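Local structure of Pre-mRNA splicing helicase-like protein (Chaetomium thermophilum, 4RVQ) at residues D40-E52 against D65-E77. The protein is a Brr2-type spliceosomal helicase of pre-mRNA splicing, whose noncanonical PWI domain, the part described here, probably serves in protein or RNA interactions. Numbering follows the deposited sequence.
Sequences DKTTSALKILSGE and DIENDLMELFDYE. With EDO (1,2-ethanediol), chain F.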
loop_
_atom_site.group_PDB
_atom_site.type_symbol
_atom_site.label_atom_id
_atom_site.label_comp_id
_atom_site.label_asym_id
_atom_site.label_seq_id
_atom_site.Cartn_x
_atom_site.Cartn_y
_atom_site.Cartn_z
ATOM N N ASP A 40 11.376 2.132 9.250
ATOM C CA ASP A 40 11.746 0.737 9.060
ATOM C C ASP A 40 10.550 -0.089 8.619
ATOM O O ASP A 40 10.657 -0.910 7.703
ATOM C CB ASP A 40 12.231 0.130 10.374
ATOM C CG ASP A 40 13.668 0.466 10.749
ATOM O OD1 ASP A 40 14.399 1.091 9.956
ATOM O OD2 ASP A 40 14.033 0.092 11.883
ATOM N N LYS A 41 9.412 0.091 9.301
ATOM C CA LYS A 41 8.250 -0.718 9.013
ATOM C C LYS A 41 7.676 -0.401 7.629
ATOM O O LYS A 41 7.106 -1.277 6.986
ATOM C CB LYS A 41 7.217 -0.590 10.120
ATOM C CG LYS A 41 7.694 -1.204 11.454
ATOM C CD LYS A 41 6.627 -1.451 12.499
ATOM C CE LYS A 41 7.136 -2.027 13.782
ATOM N NZ LYS A 41 7.700 -3.408 13.652
ATOM N N THR A 42 7.812 0.840 7.165
ATOM C CA THR A 42 7.381 1.211 5.829
ATOM C C THR A 42 8.205 0.454 4.789
ATOM O O THR A 42 7.661 -0.138 3.863
ATOM C CB THR A 42 7.480 2.727 5.627
ATOM O OG1 THR A 42 6.673 3.401 6.588
ATOM C CG2 THR A 42 7.055 3.159 4.260
ATOM N N THR A 43 9.518 0.499 4.935
ATOM C CA THR A 43 10.400 -0.222 4.030
ATOM C C THR A 43 10.083 -1.716 3.996
ATOM O O THR A 43 9.958 -2.320 2.922
ATOM C CB THR A 43 11.875 0.007 4.445
ATOM O OG1 THR A 43 12.144 1.403 4.385
ATOM C CG2 THR A 43 12.820 -0.728 3.529
ATOM N N SER A 44 9.925 -2.283 5.184
ATOM C CA SER A 44 9.622 -3.710 5.265
ATOM C C SER A 44 8.249 -4.044 4.680
ATOM O O SER A 44 8.093 -5.033 3.951
ATOM C CB SER A 44 9.679 -4.189 6.693
ATOM O OG SER A 44 10.986 -4.062 7.198
ATOM N N ALA A 45 7.264 -3.219 4.967
ATOM C CA ALA A 45 5.927 -3.482 4.457
ATOM C C ALA A 45 5.897 -3.441 2.941
ATOM O O ALA A 45 5.245 -4.279 2.299
ATOM C CB ALA A 45 4.922 -2.487 5.051
ATOM N N LEU A 46 6.593 -2.486 2.314
ATOM C CA LEU A 46 6.603 -2.454 0.870
ATOM C C LEU A 46 7.235 -3.715 0.307
ATOM O O LEU A 46 6.750 -4.268 -0.691
ATOM C CB LEU A 46 7.379 -1.212 0.372
ATOM C CG LEU A 46 6.625 0.088 0.625
ATOM C CD1 LEU A 46 7.573 1.271 0.478
ATOM C CD2 LEU A 46 5.420 0.237 -0.311
ATOM N N LYS A 47 8.348 -4.168 0.895
ATOM C CA LYS A 47 8.975 -5.381 0.431
ATOM C C LYS A 47 8.040 -6.574 0.571
ATOM O O LYS A 47 7.877 -7.362 -0.367
ATOM C CB LYS A 47 10.269 -5.649 1.179
ATOM C CG LYS A 47 11.075 -6.805 0.616
ATOM C CD LYS A 47 11.340 -6.632 -0.904
ATOM C CE LYS A 47 12.110 -7.808 -1.510
ATOM N NZ LYS A 47 12.329 -7.628 -2.973
ATOM N N ILE A 48 7.428 -6.707 1.745
ATOM C CA ILE A 48 6.491 -7.799 1.962
ATOM C C ILE A 48 5.318 -7.771 0.975
ATOM O O ILE A 48 4.989 -8.771 0.351
ATOM C CB ILE A 48 5.997 -7.795 3.410
ATOM C CG1 ILE A 48 7.136 -8.112 4.378
ATOM C CG2 ILE A 48 4.877 -8.802 3.585
ATOM C CD1 ILE A 48 6.837 -7.728 5.807
ATOM N N LEU A 49 4.701 -6.603 0.818
ATOM C CA LEU A 49 3.512 -6.485 -0.027
ATOM C C LEU A 49 3.807 -6.759 -1.470
ATOM O O LEU A 49 2.905 -7.148 -2.223
ATOM C CB LEU A 49 2.922 -5.087 0.090
ATOM C CG LEU A 49 2.209 -4.771 1.411
ATOM C CD1 LEU A 49 2.006 -3.277 1.590
ATOM C CD2 LEU A 49 0.844 -5.535 1.471
ATOM N N SER A 50 5.038 -6.506 -1.895
ATOM C CA SER A 50 5.364 -6.682 -3.301
ATOM C C SER A 50 5.398 -8.158 -3.667
ATOM O O SER A 50 5.369 -8.490 -4.841
ATOM C CB SER A 50 6.707 -6.056 -3.614
ATOM O OG SER A 50 7.716 -6.867 -3.081
ATOM N N GLY A 51 5.447 -9.029 -2.665
ATOM C CA GLY A 51 5.498 -10.446 -2.933
ATOM C C GLY A 51 6.780 -10.892 -3.594
ATOM O O GLY A 51 6.891 -12.028 -4.035
ATOM N N GLU A 52 7.759 -10.006 -3.663
ATOM C CA GLU A 52 9.035 -10.367 -4.259
ATOM C C GLU A 52 9.796 -11.360 -3.377
ATOM O O GLU A 52 9.669 -11.335 -2.154
ATOM C CB GLU A 52 9.866 -9.101 -4.488
ATOM C CG GLU A 52 9.307 -8.210 -5.596
ATOM C CD GLU A 52 9.911 -6.805 -5.605
ATOM O OE1 GLU A 52 10.776 -6.517 -4.743
ATOM O OE2 GLU A 52 9.519 -5.990 -6.473
ATOM N N ASP A 65 1.940 -16.089 2.957
ATOM C CA ASP A 65 3.242 -15.652 3.430
ATOM C C ASP A 65 3.272 -14.142 3.616
ATOM O O ASP A 65 3.840 -13.655 4.604
ATOM C CB ASP A 65 4.346 -16.098 2.460
ATOM C CG ASP A 65 4.575 -17.620 2.454
ATOM O OD1 ASP A 65 4.253 -18.305 3.445
ATOM O OD2 ASP A 65 5.095 -18.136 1.434
ATOM N N ILE A 66 2.680 -13.390 2.677
ATOM C CA ILE A 66 2.570 -11.955 2.798
ATOM C C ILE A 66 1.833 -11.638 4.103
ATOM O O ILE A 66 2.257 -10.802 4.897
ATOM C CB ILE A 66 1.860 -11.359 1.562
ATOM C CG1 ILE A 66 2.758 -11.495 0.321
ATOM C CG2 ILE A 66 1.446 -9.938 1.833
ATOM C CD1 ILE A 66 2.092 -11.086 -0.984
ATOM N N GLU A 67 0.689 -12.287 4.325
ATOM C CA GLU A 67 -0.061 -12.045 5.534
ATOM C C GLU A 67 0.736 -12.363 6.793
ATOM O O GLU A 67 0.748 -11.596 7.754
ATOM C CB GLU A 67 -1.377 -12.817 5.549
ATOM C CG GLU A 67 -2.245 -12.363 6.701
ATOM C CD GLU A 67 -3.340 -13.328 7.055
ATOM O OE1 GLU A 67 -4.486 -12.871 7.284
ATOM O OE2 GLU A 67 -3.060 -14.550 7.128
ATOM N N ASN A 68 1.367 -13.540 6.819
ATOM C CA ASN A 68 2.140 -13.913 7.995
ATOM C C ASN A 68 3.218 -12.878 8.314
ATOM O O ASN A 68 3.358 -12.458 9.468
ATOM C CB ASN A 68 2.755 -15.287 7.811
ATOM C CG ASN A 68 1.770 -16.416 8.110
ATOM O OD1 ASN A 68 0.683 -16.213 8.686
ATOM N ND2 ASN A 68 2.148 -17.613 7.711
ATOM N N ASP A 69 3.956 -12.459 7.305
ATOM C CA ASP A 69 5.037 -11.538 7.526
ATOM C C ASP A 69 4.518 -10.173 7.956
ATOM O O ASP A 69 5.085 -9.528 8.832
ATOM C CB ASP A 69 5.910 -11.420 6.281
ATOM C CG ASP A 69 6.726 -12.683 6.011
ATOM O OD1 ASP A 69 6.744 -13.589 6.859
ATOM O OD2 ASP A 69 7.321 -12.758 4.916
ATOM N N LEU A 70 3.429 -9.708 7.355
ATOM C CA LEU A 70 2.873 -8.415 7.729
ATOM C C LEU A 70 2.304 -8.448 9.165
ATOM O O LEU A 70 2.409 -7.470 9.919
ATOM C CB LEU A 70 1.865 -7.890 6.669
ATOM C CG LEU A 70 1.723 -6.389 6.462
ATOM C CD1 LEU A 70 3.013 -5.794 5.951
ATOM C CD2 LEU A 70 0.577 -6.097 5.510
ATOM N N MET A 71 1.665 -9.569 9.530
ATOM C CA MET A 71 1.104 -9.626 10.869
ATOM C C MET A 71 2.231 -9.524 11.911
ATOM O O MET A 71 2.065 -8.870 12.938
ATOM C CB MET A 71 0.298 -10.907 11.082
ATOM C CG MET A 71 -1.025 -10.883 10.299
ATOM S SD MET A 71 -2.111 -12.293 10.572
ATOM C CE MET A 71 -1.061 -13.654 9.975
ATOM N N GLU A 72 3.350 -10.213 11.682
ATOM C CA GLU A 72 4.482 -10.118 12.578
ATOM C C GLU A 72 5.069 -8.693 12.602
ATOM O O GLU A 72 5.435 -8.201 13.663
ATOM C CB GLU A 72 5.558 -11.100 12.161
ATOM C CG GLU A 72 6.773 -11.062 13.096
ATOM C CD GLU A 72 7.831 -12.098 12.782
ATOM O OE1 GLU A 72 9.039 -11.848 13.054
ATOM O OE2 GLU A 72 7.483 -13.178 12.267
ATOM N N LEU A 73 5.108 -8.035 11.445
ATOM C CA LEU A 73 5.650 -6.691 11.367
ATOM C C LEU A 73 4.864 -5.744 12.261
ATOM O O LEU A 73 5.421 -4.792 12.833
ATOM C CB LEU A 73 5.618 -6.212 9.918
ATOM C CG LEU A 73 6.264 -4.855 9.648
ATOM C CD1 LEU A 73 7.812 -4.946 9.879
ATOM C CD2 LEU A 73 5.979 -4.397 8.217
ATOM N N PHE A 74 3.566 -5.995 12.382
ATOM C CA PHE A 74 2.649 -5.182 13.167
ATOM C C PHE A 74 2.409 -5.801 14.561
ATOM O O PHE A 74 1.398 -5.500 15.202
ATOM C CB PHE A 74 1.349 -4.947 12.386
ATOM C CG PHE A 74 1.499 -3.912 11.286
ATOM C CD1 PHE A 74 1.911 -4.275 10.003
ATOM C CD2 PHE A 74 1.248 -2.567 11.542
ATOM C CE1 PHE A 74 2.074 -3.300 9.022
ATOM C CE2 PHE A 74 1.394 -1.605 10.562
ATOM C CZ PHE A 74 1.804 -1.968 9.314
ATOM N N ASP A 75 3.338 -6.643 15.023
ATOM C CA ASP A 75 3.295 -7.113 16.417
ATOM C C ASP A 75 1.998 -7.847 16.781
ATOM O O ASP A 75 1.567 -7.855 17.953
ATOM C CB ASP A 75 3.555 -5.953 17.375
ATOM C CG ASP A 75 4.923 -5.360 17.181
ATOM O OD1 ASP A 75 5.899 -6.139 17.088
ATOM O OD2 ASP A 75 5.047 -4.119 17.130
ATOM N N TYR A 76 1.422 -8.509 15.782
ATOM C CA TYR A 76 0.241 -9.376 15.968
ATOM C C TYR A 76 -0.948 -8.576 16.457
ATOM O O TYR A 76 -1.908 -9.148 17.007
ATOM C CB TYR A 76 0.587 -10.561 16.880
ATOM C CG TYR A 76 1.809 -11.321 16.425
ATOM C CD1 TYR A 76 1.814 -11.980 15.222
ATOM C CD2 TYR A 76 2.989 -11.299 17.159
ATOM C CE1 TYR A 76 2.910 -12.625 14.764
ATOM C CE2 TYR A 76 4.100 -11.960 16.713
ATOM C CZ TYR A 76 4.070 -12.610 15.511
ATOM O OH TYR A 76 5.159 -13.301 15.056
ATOM N N GLU A 77 -0.934 -7.282 16.157
ATOM C CA GLU A 77 -2.054 -6.440 16.425
ATOM C C GLU A 77 -2.357 -5.616 15.165
ATOM O O GLU A 77 -1.752 -5.773 14.128
ATOM C CB GLU A 77 -1.790 -5.540 17.621
ATOM C CG GLU A 77 -1.730 -6.337 18.922
ATOM C CD GLU A 77 -1.138 -5.577 20.071
ATOM O OE1 GLU A 77 -0.727 -4.416 19.883
ATOM O OE2 GLU A 77 -1.087 -6.152 21.165
HETATM C C1 EDO F . 7.229 -2.370 -7.714
HETATM O O1 EDO F . 8.486 -2.183 -8.323
HETATM C C2 EDO F . 7.023 -3.844 -7.411
HETATM O O2 EDO F . 7.962 -4.200 -6.387
HETATM O O HOH W 1 7.789 -3.809 16.476
HETATM O O HOH W 2 7.741 -6.291 14.640
#
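Lys41, Ala45 and Ile48 face Leu73, Leu70 and Ile66 where residues 40-50 of helix 35-50 and 65-73 of helix 63-73 run antiparallel, their axes 9.1 Å apart at an angle of 167°. Two reciprocal knobs into holes illustrate how such a pair locks together. Ile48 enters the hole formed by Ile66, Asp69, Leu70 and Leu73: its CD1 rests 3.8 Å from Asp69 CB, while CG2 lies 4.0 Å from Ile66 CG2. In return Leu73 fills the hole among Lys41, Ser44, Ala45 and Ile48. With its CG anti to the backbone N (chi1 -175°), its two methyls spread inside that hole, CD1 against Ser44 CB and CD2 3.8 Å from Ala45 CB. Deeper in, Leu49 meets one conformer of Leu70, and helix 89-99 packs on Leu49 from outside the pair.

At the C-terminal end of helix 63-73, the Lys41 chain runs alongside Leu73, the two side chains pointing contrary ways, and bends at chi4 (-65°), bringing NZ into the carbonyl plane of Leu73 for a 2.8 Å hydrogen bond to its O. A water bridges NZ to Asp75 OD2, which Tyr32 also binds. The ammonium thus probably complements the partial negative charge of the helix end, which a Schellman motif with Asp75 as C-prime residue closes. The whole is a knobs-into-holes antiparallel helix pair of the all-helical PWI-like domain.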